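Local atomic coordinates of formiminoglutamase (Trypanosoma cruzi, PDB entry 4MYN), a protein that catalyses the manganese-dependent hydrolysis of N-formimino-L-glutamate to L-glutamate and formamide. Residues G120-S125 with T164-L169. The protein carries 2 engineered substitutions. Sequence-based numbering, arbitrary orientation.
Sequences GGHDQS and TPFRQL. Engineered in segment 120-125: His122 (natural residue Asn). With MN (manganese (II) ion), chain B.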
ATOM      1  N   GLY A 120       2.306 -18.195  14.521  1.00 28.26           N
ATOM      2  CA  GLY A 120       2.674 -18.249  15.925  1.00 28.92           C
ATOM      3  C   GLY A 120       3.410 -16.986  16.357  1.00 27.55           C
ATOM      4  O   GLY A 120       3.964 -16.275  15.523  1.00 27.62           O
ATOM      5  N   GLY A 121       3.435 -16.735  17.659  1.00 27.71           N
ATOM      6  CA  GLY A 121       4.083 -15.572  18.245  1.00 25.66           C
ATOM      7  C   GLY A 121       5.598 -15.637  18.182  1.00 27.58           C
ATOM      8  O   GLY A 121       6.175 -16.716  18.098  1.00 29.16           O
ATOM      9  N   HIS A 122       6.240 -14.480  18.272  1.00 28.43           N
ATOM     10  CA  HIS A 122       7.692 -14.391  18.144  1.00 30.78           C
ATOM     11  C   HIS A 122       8.449 -15.008  19.317  1.00 34.64           C
ATOM     12  O   HIS A 122       9.670 -15.183  19.243  1.00 29.15           O
ATOM     13  CB  HIS A 122       8.130 -12.937  17.968  1.00 28.35           C
ATOM     14  CG  HIS A 122       9.396 -12.780  17.178  1.00 28.53           C
ATOM     15  ND1 HIS A 122       9.886 -11.554  16.788  1.00 28.74           N
ATOM     16  CD2 HIS A 122      10.266 -13.701  16.698  1.00 27.38           C
ATOM     17  CE1 HIS A 122      11.009 -11.723  16.107  1.00 25.62           C
ATOM     18  NE2 HIS A 122      11.256 -13.016  16.032  1.00 29.63           N
ATOM     19  N   ASP A 123       7.740 -15.332  20.397  1.00 29.40           N
ATOM     20  CA  ASP A 123       8.382 -16.033  21.516  1.00 31.73           C
ATOM     21  C   ASP A 123       9.081 -17.336  21.087  1.00 31.47           C
ATOM     22  O   ASP A 123       9.991 -17.806  21.777  1.00 32.89           O
ATOM     23  CB  ASP A 123       7.405 -16.294  22.670  1.00 32.23           C
ATOM     24  CG  ASP A 123       6.061 -16.822  22.201  1.00 41.12           C
ATOM     25  OD1 ASP A 123       5.291 -16.040  21.574  1.00 41.98           O
ATOM     26  OD2 ASP A 123       5.767 -18.013  22.479  1.00 41.36           O
ATOM     27  N   GLN A 124       8.655 -17.908  19.963  1.00 29.20           N
ATOM     28  CA  GLN A 124       9.279 -19.111  19.413  1.00 28.33           C
ATOM     29  C   GLN A 124      10.775 -18.940  19.150  1.00 31.25           C
ATOM     30  O   GLN A 124      11.516 -19.930  19.075  1.00 32.09           O
ATOM     31  CB  GLN A 124       8.582 -19.577  18.122  1.00 30.09           C
ATOM     32  CG  GLN A 124       8.642 -18.570  16.937  1.00 28.63           C
ATOM     33  CD  GLN A 124       8.527 -19.241  15.594  1.00 32.87           C
ATOM     34  OE1 GLN A 124       8.920 -20.398  15.440  1.00 35.24           O
ATOM     35  NE2 GLN A 124       8.018 -18.513  14.591  1.00 26.35           N
ATOM     36  N   SER A 125      11.221 -17.696  19.002  1.00 28.99           N
ATOM     37  CA  SER A 125      12.617 -17.452  18.651  1.00 31.32           C
ATOM     38  C   SER A 125      13.594 -17.769  19.781  1.00 32.50           C
ATOM     39  O   SER A 125      14.778 -18.003  19.527  1.00 29.28           O
ATOM     40  CB  SER A 125      12.806 -16.027  18.148  1.00 32.18           C
ATOM     41  OG  SER A 125      12.110 -15.888  16.925  1.00 30.98           O
ATOM     42  N   THR A 164      10.100 -10.883  24.580  1.00 40.17           N
ATOM     43  CA  THR A 164      11.312 -11.210  25.333  1.00 41.48           C
ATOM     44  C   THR A 164      12.362 -12.098  24.653  1.00 38.82           C
ATOM     45  O   THR A 164      13.441 -12.272  25.208  1.00 37.72           O
ATOM     46  CB  THR A 164      10.971 -11.888  26.667  1.00 40.27           C
ATOM     47  OG1 THR A 164      10.427 -13.188  26.411  1.00 39.24           O
ATOM     48  CG2 THR A 164       9.961 -11.051  27.447  1.00 46.63           C
ATOM     49  N   PRO A 165      12.075 -12.640  23.456  1.00 37.16           N
ATOM     50  CA  PRO A 165      12.934 -13.732  22.966  1.00 35.45           C
ATOM     51  C   PRO A 165      14.414 -13.384  22.843  1.00 38.26           C
ATOM     52  O   PRO A 165      15.266 -14.266  23.016  1.00 34.58           O
ATOM     53  CB  PRO A 165      12.379 -14.044  21.566  1.00 37.74           C
ATOM     54  CG  PRO A 165      11.156 -13.224  21.400  1.00 36.17           C
ATOM     55  CD  PRO A 165      11.154 -12.142  22.417  1.00 39.43           C
ATOM     56  N   PHE A 166      14.727 -12.134  22.525  1.00 34.81           N
ATOM     57  CA  PHE A 166      16.128 -11.777  22.305  1.00 32.58           C
ATOM     58  C   PHE A 166      16.803 -11.248  23.558  1.00 37.10           C
ATOM     59  O   PHE A 166      18.017 -11.089  23.596  1.00 38.86           O
ATOM     60  CB  PHE A 166      16.277 -10.870  21.081  1.00 34.20           C
ATOM     61  CG  PHE A 166      15.753 -11.515  19.840  1.00 30.72           C
ATOM     62  CD1 PHE A 166      16.510 -12.460  19.165  1.00 32.35           C
ATOM     63  CD2 PHE A 166      14.459 -11.269  19.414  1.00 32.07           C
ATOM     64  CE1 PHE A 166      16.002 -13.103  18.047  1.00 32.58           C
ATOM     65  CE2 PHE A 166      13.947 -11.909  18.296  1.00 29.63           C
ATOM     66  CZ  PHE A 166      14.720 -12.822  17.612  1.00 31.87           C
ATOM     67  N   ARG A 167      16.012 -11.018  24.596  1.00 33.04           N
ATOM     68  CA  ARG A 167      16.587 -10.759  25.905  1.00 38.60           C
ATOM     69  C   ARG A 167      17.151 -12.073  26.428  1.00 39.06           C
ATOM     70  O   ARG A 167      18.244 -12.109  26.980  1.00 40.77           O
ATOM     71  CB  ARG A 167      15.546 -10.188  26.874  1.00 39.05           C
ATOM     72  CG  ARG A 167      16.126  -9.720  28.207  1.00 46.41           C
ATOM     73  CD  ARG A 167      15.171  -8.762  28.921  1.00 47.26           C
ATOM     74  NE  ARG A 167      15.841  -8.008  29.976  1.00 54.19           N
ATOM     75  CZ  ARG A 167      16.083  -6.701  29.932  1.00 53.12           C
ATOM     76  NH1 ARG A 167      15.695  -5.982  28.888  1.00 45.18           N
ATOM     77  NH2 ARG A 167      16.703  -6.106  30.945  1.00 57.59           N
ATOM     78  N   GLN A 168      16.419 -13.163  26.227  1.00 38.48           N
ATOM     79  CA  GLN A 168      16.886 -14.445  26.743  1.00 44.81           C
ATOM     80  C   GLN A 168      17.985 -15.083  25.891  1.00 44.20           C
ATOM     81  O   GLN A 168      18.737 -15.926  26.381  1.00 43.95           O
ATOM     82  CB  GLN A 168      15.732 -15.417  27.069  1.00 49.36           C
ATOM     83  CG  GLN A 168      14.735 -15.682  25.966  1.00 47.13           C
ATOM     84  CD  GLN A 168      13.436 -16.310  26.479  1.00 43.82           C
ATOM     85  OE1 GLN A 168      12.361 -15.711  26.377  1.00 49.98           O
ATOM     86  NE2 GLN A 168      13.530 -17.521  27.018  1.00 39.95           N
ATOM     87  N   LEU A 169      18.098 -14.679  24.629  1.00 36.16           N
ATOM     88  CA  LEU A 169      19.221 -15.140  23.817  1.00 36.71           C
ATOM     89  C   LEU A 169      20.502 -14.318  24.085  1.00 36.41           C
ATOM     90  O   LEU A 169      21.606 -14.860  24.101  1.00 42.32           O
ATOM     91  CB  LEU A 169      18.853 -15.206  22.329  1.00 41.74           C
ATOM     92  CG  LEU A 169      17.696 -16.167  21.985  1.00 39.49           C
ATOM     93  CD1 LEU A 169      17.296 -16.074  20.506  1.00 38.80           C
ATOM     94  CD2 LEU A 169      17.991 -17.632  22.375  1.00 35.44           C
TER
HETATM   95 MN    MN B 400       8.927  -9.588  17.210  0.75 31.13          MN
HETATM   96  O   HOH W   1       7.632  -7.846  17.946  1.00 28.29           O
HETATM   97  O   HOH W   2       6.984 -10.087  18.444  1.00 37.69           O
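His122, an engineered residue replacing the natural Asn, binds manganese through ND1 at 2.2 Å and carries the ring that meets Phe166. Asp146, Asp150, Asp236 and two waters complete six ligands around this ion, which has a second manganese nearby. The other ring nitrogen, NE2, is hydrogen-bonded to Ser234 OG; held at both nitrogens, the ring has little freedom to turn. Its CG stands roughly anti to the backbone N (chi1 -151°), which swings the ring toward the edge of Phe166.

The two rings form an offset edge-to-face pair: the centroids of His122 and Phe166 lie 5.3 Å apart and the planes meet at 74°, with the edge of the phenyl ring directed at the imidazole face. Phe166 CE2 comes within 3.7 Å of His122 CE1, which sits close to the Phe166 plane. The neighbouring CZ of Phe166 packs 3.8 Å from Ser125 CB.

This is a loop-to-helix contact in the arginase/deacetylase α/β fold. Residues 120-125 follow strand 114-119 of the eight-stranded parallel sheet and lead into helix 125-135, while 164-169 lies on helix 165-170. Phe166 also rests on Val142 and Asn144 of strand 141-145, and its backbone is hydrogen-bonded to that of the manganese ligand Asp150, which places Phe166 next to the metal site.

No hydrogen bond crosses between the two segments; the remaining touches are carbon against carbonyl or carbon. Pro165 CG presses to 3.3 Å from His122 O, a carbonyl already accepting from Ser125 N at 3.0 Å within its 3-10 turn. Leu169 CD1 comes equally near Ser125 O. The Ser125 hydroxyl is bonded to Asp278 and Ser234, while its CB packs 4.0 Å from Pro165 CB.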